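PDB 4MRT: tyrocidine synthase 3 from Brevibacillus parabrevis, which probably activates amino acids and links them into the peptide tyrocidine, here represented by a peptidyl carrier domain of the kind that bears a phosphopantetheine arm. Local coordinates for residues R24-S29 / A44-A49; A49-V54 / L62-L67; E15-E20 / R56-E61. The protein carries 1 engineered substitution. One frame throughout, in Å; residues are numbered along the deposited sequence.

Contact 1 of 3, residues R24-S29 / A44-A49; sequences RVLGVS and ALKAMA. Engineered in segment 44-49: Ala44 (natural residue Ser). With COA (coenzyme A), chain D.
Val25 and Leu26, in the last turn of helix 13-26, lie against Lys46 and Ala49 in the first turns of helix 44-58. At the start of that helix, Ala44 is an engineered replacement for the natural serine, which in carrier domains of this family is the probable attachment point of phosphopantetheine. Ala44 N donates to O5A of coenzyme A over 2.9 Å with an N-H...O angle of 155°, and the N-terminal end of the helix is likely to add some attraction for the pyrophosphate. Lys46 and Val25 share most of the contact. The lysine CG is anti to the carbonyl carbon (chi1 -72°) and the chain then runs extended as far as CE, so its methylenes pass alongside Val25 in the opposite sense and reach Leu26. Lys46 CB lies 3.7 Å from Val25 CG1, and Lys46 CD lies 3.6 Å from Leu26 CD2. A bend at the last torsion leaves Lys46 NZ 3.5 Å from Val25 O, too loosely placed for a hydrogen bond but probably drawn by the carbonyl. With an alanine here, Leu26 CD2 is likely to lose the methylenes lying against it, and Val25 O the nearby positive charge. One turn on, Ala49 CB meets Val25 CG1 at 4.2 Å, a looser methyl contact in a chiefly apolar interface at the surface. Leu26 also packs on Ile31, Phe37 and Ile40 of the connecting loop, and Val25 on Val50. Ala47, turned away from segment 24-29, packs on Leu64 and Leu67 of helix 64-69, which places helix 44-58 between the two.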
loop_
_atom_site.group_PDB
_atom_site.type_symbol
_atom_site.label_atom_id
_atom_site.label_comp_id
_atom_site.label_asym_id
_atom_site.label_seq_id
_atom_site.Cartn_x
_atom_site.Cartn_y
_atom_site.Cartn_z
ATOM N N ARG A 24 -15.798 -11.037 -5.826
ATOM C CA ARG A 24 -16.588 -9.823 -5.876
ATOM C C ARG A 24 -15.764 -8.583 -5.499
ATOM O O ARG A 24 -15.933 -7.524 -6.095
ATOM C CB ARG A 24 -17.791 -10.015 -4.940
ATOM C CG ARG A 24 -18.325 -8.820 -4.173
ATOM C CD ARG A 24 -18.955 -9.335 -2.887
ATOM N NE ARG A 24 -19.897 -10.432 -3.160
ATOM C CZ ARG A 24 -20.222 -11.405 -2.304
ATOM N NH1 ARG A 24 -19.690 -11.462 -1.091
ATOM N NH2 ARG A 24 -21.093 -12.342 -2.665
ATOM N N VAL A 25 -14.883 -8.723 -4.504
ATOM C CA VAL A 25 -14.018 -7.625 -4.060
ATOM C C VAL A 25 -12.965 -7.346 -5.137
ATOM O O VAL A 25 -12.748 -6.204 -5.513
ATOM C CB VAL A 25 -13.409 -7.916 -2.659
ATOM C CG1 VAL A 25 -12.286 -6.937 -2.300
ATOM C CG2 VAL A 25 -14.478 -7.823 -1.593
ATOM N N LEU A 26 -12.359 -8.391 -5.677
ATOM C CA LEU A 26 -11.276 -8.249 -6.628
ATOM C C LEU A 26 -11.686 -8.130 -8.104
ATOM O O LEU A 26 -10.861 -7.765 -8.943
ATOM C CB LEU A 26 -10.328 -9.427 -6.481
ATOM C CG LEU A 26 -9.707 -9.633 -5.104
ATOM C CD1 LEU A 26 -9.028 -10.977 -5.024
ATOM C CD2 LEU A 26 -8.740 -8.505 -4.802
ATOM N N GLY A 27 -12.930 -8.453 -8.442
ATOM C CA GLY A 27 -13.365 -8.459 -9.863
ATOM C C GLY A 27 -12.637 -9.496 -10.691
ATOM O O GLY A 27 -12.248 -9.240 -11.838
ATOM N N VAL A 28 -12.400 -10.668 -10.101
ATOM C CA VAL A 28 -11.719 -11.742 -10.812
ATOM C C VAL A 28 -12.485 -13.013 -10.521
ATOM O O VAL A 28 -13.072 -13.164 -9.451
ATOM C CB VAL A 28 -10.195 -11.886 -10.469
ATOM C CG1 VAL A 28 -9.601 -10.581 -9.944
ATOM C CG2 VAL A 28 -9.918 -13.018 -9.493
ATOM N N SER A 29 -12.485 -13.922 -11.484
ATOM C CA SER A 29 -13.331 -15.109 -11.409
ATOM C C SER A 29 -12.477 -16.360 -11.208
ATOM O O SER A 29 -11.336 -16.437 -11.690
ATOM C CB SER A 29 -14.168 -15.213 -12.688
ATOM O OG SER A 29 -14.940 -16.400 -12.676
ATOM N N ALA A 44 -4.336 -3.370 0.299
ATOM C CA ALA A 44 -4.816 -3.069 1.627
ATOM C C ALA A 44 -6.262 -2.655 1.684
ATOM O O ALA A 44 -6.989 -3.126 2.536
ATOM C CB ALA A 44 -3.964 -1.992 2.254
ATOM N N LEU A 45 -6.653 -1.729 0.821
ATOM C CA LEU A 45 -8.004 -1.248 0.794
ATOM C C LEU A 45 -8.978 -2.407 0.557
ATOM O O LEU A 45 -9.972 -2.525 1.265
ATOM C CB LEU A 45 -8.197 -0.133 -0.267
ATOM C CG LEU A 45 -9.533 0.619 -0.103
ATOM C CD1 LEU A 45 -9.658 1.132 1.324
ATOM C CD2 LEU A 45 -9.688 1.754 -1.121
ATOM N N LYS A 46 -8.668 -3.260 -0.400
ATOM C CA LYS A 46 -9.511 -4.432 -0.680
ATOM C C LYS A 46 -9.458 -5.484 0.443
ATOM O O LYS A 46 -10.422 -6.204 0.640
ATOM C CB LYS A 46 -9.142 -5.059 -2.010
ATOM C CG LYS A 46 -9.574 -4.217 -3.198
ATOM C CD LYS A 46 -9.202 -4.921 -4.483
ATOM C CE LYS A 46 -9.529 -4.130 -5.741
ATOM N NZ LYS A 46 -10.741 -3.300 -5.570
ATOM N N ALA A 47 -8.343 -5.559 1.186
ATOM C CA ALA A 47 -8.279 -6.437 2.354
ATOM C C ALA A 47 -9.301 -5.986 3.407
ATOM O O ALA A 47 -9.893 -6.835 4.072
ATOM C CB ALA A 47 -6.861 -6.475 2.940
ATOM N N MET A 48 -9.525 -4.661 3.529
ATOM C CA MET A 48 -10.483 -4.106 4.517
ATOM C C MET A 48 -11.895 -4.528 4.125
ATOM O O MET A 48 -12.666 -4.923 4.972
ATOM C CB MET A 48 -10.512 -2.572 4.586
ATOM C CG MET A 48 -9.213 -1.817 4.813
ATOM S SD MET A 48 -8.309 -2.371 6.254
ATOM C CE MET A 48 -7.223 -3.507 5.417
ATOM N N ALA A 49 -12.223 -4.346 2.849
ATOM C CA ALA A 49 -13.489 -4.798 2.299
ATOM C C ALA A 49 -13.671 -6.290 2.524
ATOM O O ALA A 49 -14.770 -6.717 2.878
ATOM C CB ALA A 49 -13.581 -4.481 0.818
HETATM N N1A COA D . 5.458 -0.896 6.224
HETATM C C2A COA D . 5.805 0.002 5.281
HETATM N N3A COA D . 5.855 -0.263 3.977
HETATM C C4A COA D . 5.569 -1.513 3.534
HETATM C C5A COA D . 5.197 -2.558 4.492
HETATM C C6A COA D . 5.153 -2.176 5.905
HETATM N N6A COA D . 4.815 -3.094 6.831
HETATM N N7A COA D . 4.962 -3.686 3.795
HETATM C C8A COA D . 5.190 -3.398 2.495
HETATM N N9A COA D . 5.564 -2.104 2.351
HETATM C C1B COA D . 5.848 -1.397 1.078
HETATM C C2B COA D . 6.504 -2.274 0.028
HETATM O O2B COA D . 7.546 -1.503 -0.604
HETATM C C3B COA D . 5.368 -2.502 -0.962
HETATM O O3B COA D . 5.813 -2.675 -2.300
HETATM P P3B COA D . 5.783 -4.098 -3.071
HETATM O O7A COA D . 5.673 -3.761 -4.527
HETATM O O8A COA D . 7.096 -4.763 -2.758
HETATM O O9A COA D . 4.612 -4.820 -2.487
HETATM C C4B COA D . 4.640 -1.181 -0.866
HETATM O O4B COA D . 4.610 -0.910 0.513
HETATM C C5B COA D . 3.241 -1.160 -1.430
HETATM O O5B COA D . 2.576 -0.017 -0.900
HETATM P P1A COA D . 1.039 0.198 -1.312
HETATM O O1A COA D . 0.946 0.229 -2.808
HETATM O O2A COA D . 0.551 1.415 -0.564
HETATM O O3A COA D . 0.381 -1.165 -0.824
HETATM P P2A COA D . -1.011 -1.254 -0.025
HETATM O O4A COA D . -1.855 0.008 -0.140
HETATM O O5A COA D . -1.681 -2.568 -0.457
HETATM O O6A COA D . -0.617 -1.491 1.537
HETATM C CBP COA D . 0.703 -1.441 3.610
HETATM C CCP COA D . 0.698 -1.452 2.074
HETATM C CDP COA D . -0.512 -1.008 4.417
HETATM C CEP COA D . 2.030 -1.633 4.300
HETATM C CAP COA D . 0.290 -2.979 3.744
HETATM O OAP COA D . 1.079 -3.856 2.920
HETATM C C9P COA D . 0.352 -3.606 5.148
HETATM O O9P COA D . -0.450 -3.304 6.032
HETATM N N8P COA D . 1.320 -4.495 5.396
HETATM C C7P COA D . 1.521 -5.076 6.722
HETATM C C6P COA D . 0.770 -6.382 6.925
HETATM C C5P COA D . 1.129 -7.011 8.267
HETATM O O5P COA D . 0.678 -6.481 9.267
HETATM N N4P COA D . 1.898 -8.127 8.288
HETATM C C3P COA D . 2.323 -8.803 9.526
HETATM C C2P COA D . 1.793 -10.232 9.700
HETATM S S1P COA D . 2.156 -10.898 11.367
#

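Contact 2 of 3, residues A49-V54 / L62-L67; sequences AVAAQV and LPLKVL
Ala51 nestles against Leu62 and Leu64, with Val50 and Val54 on the same face of helix 44-58 completing a buried, apolar seam. Ala51 CB sits 4.2 Å from Leu62 CB and 3.8 Å from the carbonyl oxygen Leu62 O; Leu64 CD2 approaches the same methyl from the first turn of helix 64-69. A small residue at this point lets the two backbones come close, the CA atoms of Ala51 and Leu62 being 5.5 Å apart. One residue before it and nearly one turn after it, branched side chains meet through single methyls: Val50 CG1 touches Leu67 CD2 at 4.0 Å, and Val54 CG2 touches Leu62 CD2 at 4.2 Å, each pair crossing at about a right angle. The first two torsions of Leu62 (177° and 53°) together carry CD2 to Val54. One water-mediated link accompanies this packing: a water donates to Ala51 O over 2.7 Å and accepts from Leu62 N over 2.8 Å, tying the helix to the loop ahead of Pro63, the N-cap residue of helix 64-69. Farther out, helix 73-81 backs the seam through Leu76, on Leu62 and Leu67, and Val80, on Val54. Helix 13-26 adds Trp22 on Val50 and Leu18 on Val54. Aromatic packing from another protein chain reaches Ala51 and Leu64, so that chain meets both helix 44-58 and helix 64-69, the latter lying against helices 44-58 and 73-81.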
loop_
_atom_site.group_PDB
_atom_site.type_symbol
_atom_site.label_atom_id
_atom_site.label_comp_id
_atom_site.label_asym_id
_atom_site.label_seq_id
_atom_site.Cartn_x
_atom_site.Cartn_y
_atom_site.Cartn_z
ATOM N N ALA A 49 -12.223 -4.346 2.849
ATOM C CA ALA A 49 -13.489 -4.798 2.299
ATOM C C ALA A 49 -13.671 -6.290 2.524
ATOM O O ALA A 49 -14.770 -6.717 2.878
ATOM C CB ALA A 49 -13.581 -4.481 0.818
ATOM N N VAL A 50 -12.622 -7.087 2.328
ATOM C CA VAL A 50 -12.718 -8.522 2.633
ATOM C C VAL A 50 -13.080 -8.772 4.095
ATOM O O VAL A 50 -13.968 -9.586 4.367
ATOM C CB VAL A 50 -11.453 -9.325 2.256
ATOM C CG1 VAL A 50 -11.481 -10.741 2.847
ATOM C CG2 VAL A 50 -11.311 -9.401 0.754
ATOM N N ALA A 51 -12.395 -8.097 5.023
ATOM C CA ALA A 51 -12.649 -8.240 6.456
ATOM C C ALA A 51 -14.047 -7.749 6.874
ATOM O O ALA A 51 -14.712 -8.363 7.720
ATOM C CB ALA A 51 -11.571 -7.511 7.250
ATOM N N ALA A 52 -14.504 -6.651 6.281
ATOM C CA ALA A 52 -15.878 -6.186 6.520
ATOM C C ALA A 52 -16.946 -7.242 6.120
ATOM O O ALA A 52 -17.918 -7.471 6.853
ATOM C CB ALA A 52 -16.131 -4.876 5.797
ATOM N N GLN A 53 -16.754 -7.887 4.977
ATOM C CA GLN A 53 -17.736 -8.852 4.484
ATOM C C GLN A 53 -17.673 -10.184 5.231
ATOM O O GLN A 53 -18.676 -10.896 5.293
ATOM C CB GLN A 53 -17.582 -9.078 2.983
ATOM C CG GLN A 53 -17.371 -7.779 2.244
ATOM C CD GLN A 53 -17.922 -7.751 0.849
ATOM O OE1 GLN A 53 -18.061 -6.679 0.259
ATOM N NE2 GLN A 53 -18.232 -8.913 0.304
ATOM N N VAL A 54 -16.510 -10.527 5.787
ATOM C CA VAL A 54 -16.408 -11.710 6.650
ATOM C C VAL A 54 -17.179 -11.476 7.952
ATOM O O VAL A 54 -17.838 -12.378 8.443
ATOM C CB VAL A 54 -14.941 -12.090 6.947
ATOM C CG1 VAL A 54 -14.821 -13.014 8.161
ATOM C CG2 VAL A 54 -14.311 -12.740 5.733
ATOM N N LEU A 62 -12.111 -10.481 11.573
ATOM C CA LEU A 62 -10.893 -10.921 10.897
ATOM C C LEU A 62 -9.812 -9.858 11.080
ATOM O O LEU A 62 -9.819 -8.850 10.372
ATOM C CB LEU A 62 -11.161 -11.148 9.408
ATOM C CG LEU A 62 -10.001 -11.556 8.504
ATOM C CD1 LEU A 62 -9.300 -12.771 9.077
ATOM C CD2 LEU A 62 -10.490 -11.834 7.090
ATOM N N PRO A 63 -8.869 -10.076 12.023
ATOM C CA PRO A 63 -7.819 -9.072 12.148
ATOM C C PRO A 63 -7.033 -8.995 10.845
ATOM O O PRO A 63 -6.802 -10.001 10.176
ATOM C CB PRO A 63 -6.961 -9.594 13.312
ATOM C CG PRO A 63 -7.853 -10.553 14.052
ATOM C CD PRO A 63 -8.649 -11.197 12.951
ATOM N N LEU A 64 -6.669 -7.791 10.449
ATOM C CA LEU A 64 -6.010 -7.612 9.176
ATOM C C LEU A 64 -4.680 -8.319 9.122
ATOM O O LEU A 64 -4.319 -8.858 8.075
ATOM C CB LEU A 64 -5.876 -6.140 8.833
ATOM C CG LEU A 64 -7.090 -5.534 8.121
ATOM C CD1 LEU A 64 -7.417 -6.288 6.843
ATOM C CD2 LEU A 64 -8.326 -5.458 9.001
ATOM N N LYS A 65 -3.964 -8.330 10.243
ATOM C CA LYS A 65 -2.662 -8.975 10.325
ATOM C C LYS A 65 -2.758 -10.466 9.994
ATOM O O LYS A 65 -1.838 -11.032 9.429
ATOM C CB LYS A 65 -2.009 -8.758 11.709
ATOM C CG LYS A 65 -2.565 -9.624 12.836
ATOM C CD LYS A 65 -2.290 -9.057 14.225
ATOM C CE LYS A 65 -0.806 -8.802 14.443
ATOM N NZ LYS A 65 -0.447 -8.728 15.893
ATOM N N VAL A 66 -3.885 -11.090 10.331
ATOM C CA VAL A 66 -4.131 -12.483 9.966
ATOM C C VAL A 66 -4.271 -12.677 8.457
ATOM O O VAL A 66 -3.686 -13.605 7.891
ATOM C CB VAL A 66 -5.370 -13.028 10.703
ATOM C CG1 VAL A 66 -5.790 -14.382 10.129
ATOM C CG2 VAL A 66 -5.059 -13.132 12.190
ATOM N N LEU A 67 -5.027 -11.804 7.792
ATOM C CA LEU A 67 -5.154 -11.875 6.340
ATOM C C LEU A 67 -3.800 -11.704 5.649
ATOM O O LEU A 67 -3.462 -12.424 4.709
ATOM C CB LEU A 67 -6.164 -10.831 5.867
ATOM C CG LEU A 67 -6.472 -10.723 4.375
ATOM C CD1 LEU A 67 -6.551 -12.067 3.663
ATOM C CD2 LEU A 67 -7.782 -9.970 4.222
HETATM O O HOH W 1 -13.826 -8.694 10.271
#

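Contact 3 of 3, residues E15-E20 / R56-E61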
loop_
_atom_site.group_PDB
_atom_site.type_symbol
_atom_site.label_atom_id
_atom_site.label_comp_id
_atom_site.label_asym_id
_atom_site.label_seq_id
_atom_site.Cartn_x
_atom_site.Cartn_y
_atom_site.Cartn_z
ATOM N N GLU A 15 -15.028 -22.088 2.276
ATOM C CA GLU A 15 -14.077 -21.763 1.232
ATOM C C GLU A 15 -14.790 -21.162 0.020
ATOM O O GLU A 15 -14.337 -20.147 -0.519
ATOM C CB GLU A 15 -13.268 -22.988 0.835
ATOM C CG GLU A 15 -12.337 -23.447 1.949
ATOM C CD GLU A 15 -11.671 -24.765 1.671
ATOM O OE1 GLU A 15 -12.127 -25.490 0.756
ATOM O OE2 GLU A 15 -10.690 -25.075 2.382
ATOM N N SER A 16 -15.919 -21.756 -0.387
ATOM C CA SER A 16 -16.595 -21.294 -1.596
ATOM C C SER A 16 -17.147 -19.890 -1.397
ATOM O O SER A 16 -17.022 -19.065 -2.287
ATOM C CB SER A 16 -17.689 -22.274 -2.070
ATOM O OG SER A 16 -18.224 -22.993 -0.978
ATOM N N LYS A 17 -17.702 -19.623 -0.221
ATOM C CA LYS A 17 -18.252 -18.325 0.107
ATOM C C LYS A 17 -17.160 -17.245 0.151
ATOM O O LYS A 17 -17.302 -16.178 -0.443
ATOM C CB LYS A 17 -18.985 -18.403 1.453
ATOM C CG LYS A 17 -19.676 -17.130 1.886
ATOM C CD LYS A 17 -20.540 -16.589 0.756
ATOM C CE LYS A 17 -21.814 -15.923 1.254
ATOM N NZ LYS A 17 -22.972 -16.287 0.384
ATOM N N LEU A 18 -16.061 -17.548 0.833
ATOM C CA LEU A 18 -14.907 -16.672 0.856
ATOM C C LEU A 18 -14.363 -16.415 -0.542
ATOM O O LEU A 18 -13.905 -15.307 -0.843
ATOM C CB LEU A 18 -13.810 -17.274 1.737
ATOM C CG LEU A 18 -14.104 -17.219 3.231
ATOM C CD1 LEU A 18 -12.978 -17.866 4.029
ATOM C CD2 LEU A 18 -14.347 -15.785 3.681
ATOM N N ALA A 19 -14.407 -17.441 -1.392
ATOM C CA ALA A 19 -14.019 -17.278 -2.791
ATOM C C ALA A 19 -14.959 -16.306 -3.462
ATOM O O ALA A 19 -14.515 -15.478 -4.251
ATOM C CB ALA A 19 -14.003 -18.606 -3.527
ATOM N N GLU A 20 -16.248 -16.377 -3.120
ATOM C CA GLU A 20 -17.250 -15.514 -3.755
ATOM C C GLU A 20 -17.040 -14.088 -3.274
ATOM O O GLU A 20 -17.118 -13.130 -4.045
ATOM C CB GLU A 20 -18.697 -15.958 -3.463
ATOM C CG GLU A 20 -19.096 -17.412 -3.776
ATOM C CD GLU A 20 -18.358 -18.089 -4.937
ATOM O OE1 GLU A 20 -18.173 -17.455 -6.003
ATOM O OE2 GLU A 20 -17.997 -19.293 -4.800
ATOM N N ARG A 56 -19.770 -9.402 8.281
ATOM C CA ARG A 56 -21.171 -9.387 7.874
ATOM C C ARG A 56 -21.724 -10.796 7.630
ATOM O O ARG A 56 -22.884 -11.081 7.932
ATOM C CB ARG A 56 -21.338 -8.530 6.617
ATOM C CG ARG A 56 -22.674 -8.700 5.905
ATOM C CD ARG A 56 -22.925 -7.617 4.862
ATOM N NE ARG A 56 -21.682 -7.134 4.252
ATOM C CZ ARG A 56 -21.273 -5.862 4.228
ATOM N NH1 ARG A 56 -22.013 -4.884 4.752
ATOM N NH2 ARG A 56 -20.111 -5.562 3.651
ATOM N N GLU A 57 -20.894 -11.671 7.079
ATOM C CA GLU A 57 -21.311 -13.024 6.778
ATOM C C GLU A 57 -21.293 -13.919 8.013
ATOM O O GLU A 57 -22.245 -14.643 8.254
ATOM C CB GLU A 57 -20.433 -13.623 5.680
ATOM C CG GLU A 57 -20.903 -14.977 5.167
ATOM C CD GLU A 57 -22.277 -14.924 4.516
ATOM O OE1 GLU A 57 -22.458 -14.125 3.570
ATOM O OE2 GLU A 57 -23.172 -15.694 4.942
ATOM N N TYR A 58 -20.224 -13.867 8.795
ATOM C CA TYR A 58 -20.005 -14.849 9.841
ATOM C C TYR A 58 -19.920 -14.280 11.250
ATOM O O TYR A 58 -19.596 -15.012 12.171
ATOM C CB TYR A 58 -18.701 -15.596 9.580
ATOM C CG TYR A 58 -18.655 -16.403 8.314
ATOM C CD1 TYR A 58 -19.203 -17.688 8.253
ATOM C CD2 TYR A 58 -18.028 -15.904 7.188
ATOM C CE1 TYR A 58 -19.137 -18.439 7.083
ATOM C CE2 TYR A 58 -17.956 -16.639 6.027
ATOM C CZ TYR A 58 -18.507 -17.904 5.968
ATOM O OH TYR A 58 -18.405 -18.604 4.782
ATOM N N GLN A 59 -20.183 -12.990 11.426
ATOM C CA GLN A 59 -20.001 -12.331 12.736
ATOM C C GLN A 59 -18.622 -12.586 13.330
ATOM O O GLN A 59 -18.479 -12.621 14.563
ATOM C CB GLN A 59 -21.071 -12.769 13.757
ATOM C CG GLN A 59 -22.449 -13.060 13.186
ATOM C CD GLN A 59 -22.917 -12.009 12.203
ATOM O OE1 GLN A 59 -22.528 -10.841 12.280
ATOM N NE2 GLN A 59 -23.752 -12.424 11.259
ATOM N N VAL A 60 -17.620 -12.760 12.462
ATOM C CA VAL A 60 -16.250 -13.014 12.896
ATOM C C VAL A 60 -15.367 -11.805 12.571
ATOM O O VAL A 60 -15.390 -11.270 11.460
ATOM C CB VAL A 60 -15.655 -14.285 12.245
ATOM C CG1 VAL A 60 -14.192 -14.478 12.657
ATOM C CG2 VAL A 60 -16.480 -15.511 12.613
ATOM N N GLU A 61 -14.602 -11.393 13.568
ATOM C CA GLU A 61 -13.647 -10.309 13.445
ATOM C C GLU A 61 -12.400 -10.886 12.806
ATOM O O GLU A 61 -11.722 -11.710 13.411
ATOM C CB GLU A 61 -13.298 -9.759 14.830
ATOM C CG GLU A 61 -12.778 -8.334 14.820
ATOM C CD GLU A 61 -13.883 -7.311 15.028
ATOM O OE1 GLU A 61 -13.624 -6.294 15.709
ATOM O OE2 GLU A 61 -15.009 -7.521 14.518
#
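Lys17 and Glu57 hold the closest pair of CA atoms across this contact, 9.1 Å apart, a separation that leaves the meeting entirely to side chains. Segment 15-20 lies in helix 13-26. Segment 56-61 is the end of helix 44-58, which stops after Tyr58; Gln59, with positive phi (51°), turns the chain out of the helix toward Val60 and Glu61. The contact thus joins the early turns of helix 13-26 to the C-terminal end of helix 44-58. Lys17, Glu57 and Tyr58 all point their CB atoms across, and Leu18 reaches over with the end of its side chain. Lys17 meets both Glu57 and Tyr58. The tyrosine hydroxyl oxygen, Tyr58 OH, comes up beside the base of the lysine, 3.4 Å from Lys17 CB and 3.5 Å from Lys17 CG, while Leu18 CD2 reaches Tyr58 CE2 at 4.4 Å from an oblique direction. Over one face of the Tyr58 ring, offset toward the rim, lies Glu57 CG, 3.5 Å above the plane. Glu57 has CG anti to its backbone N (chi1 -173°) and then folds at the next bond, which brings the carboxylate across the lysine chain at about a right angle. The bent chain of Lys17 presents CE to that carboxylate before its ammonium group; Lys17 NZ and Glu57 OE1 are 3.9 Å apart, a long salt bridge. Deeper in, Tyr58 packs on Val80 of helix 73-81, and Leu18 lies on Ala77. The contact is therefore graded, from an apolar base at Leu18 and the tyrosine ring to a charged outer pair, Lys17 and Glu57, the latter exposed. At this long separation the salt bridge is probably weak, and the ring and aliphatic parts are likely to give most of the cohesion.

Overall arrangement
From the N terminus, helix 13-26 offers segment 15-20 and then segment 24-29, and both later pack on helix 44-58. Contact 1 closes first, spanning the long loop between the two helices, which has neither helix nor strand in its 14 intervening residues. Contact 3 pairs the same helices farther along, at 56-61, and so encloses contact 1 in its larger loop. Contact 2 opens at 49-54, sharing Ala49 with contact 1, and closes at 62-67 after contact 3, which it crosses; Val54 and Leu18 join these two. Helix 44-58 takes part in all three, joining helix 13-26 to helix 64-69 in the helical carrier-domain bundle.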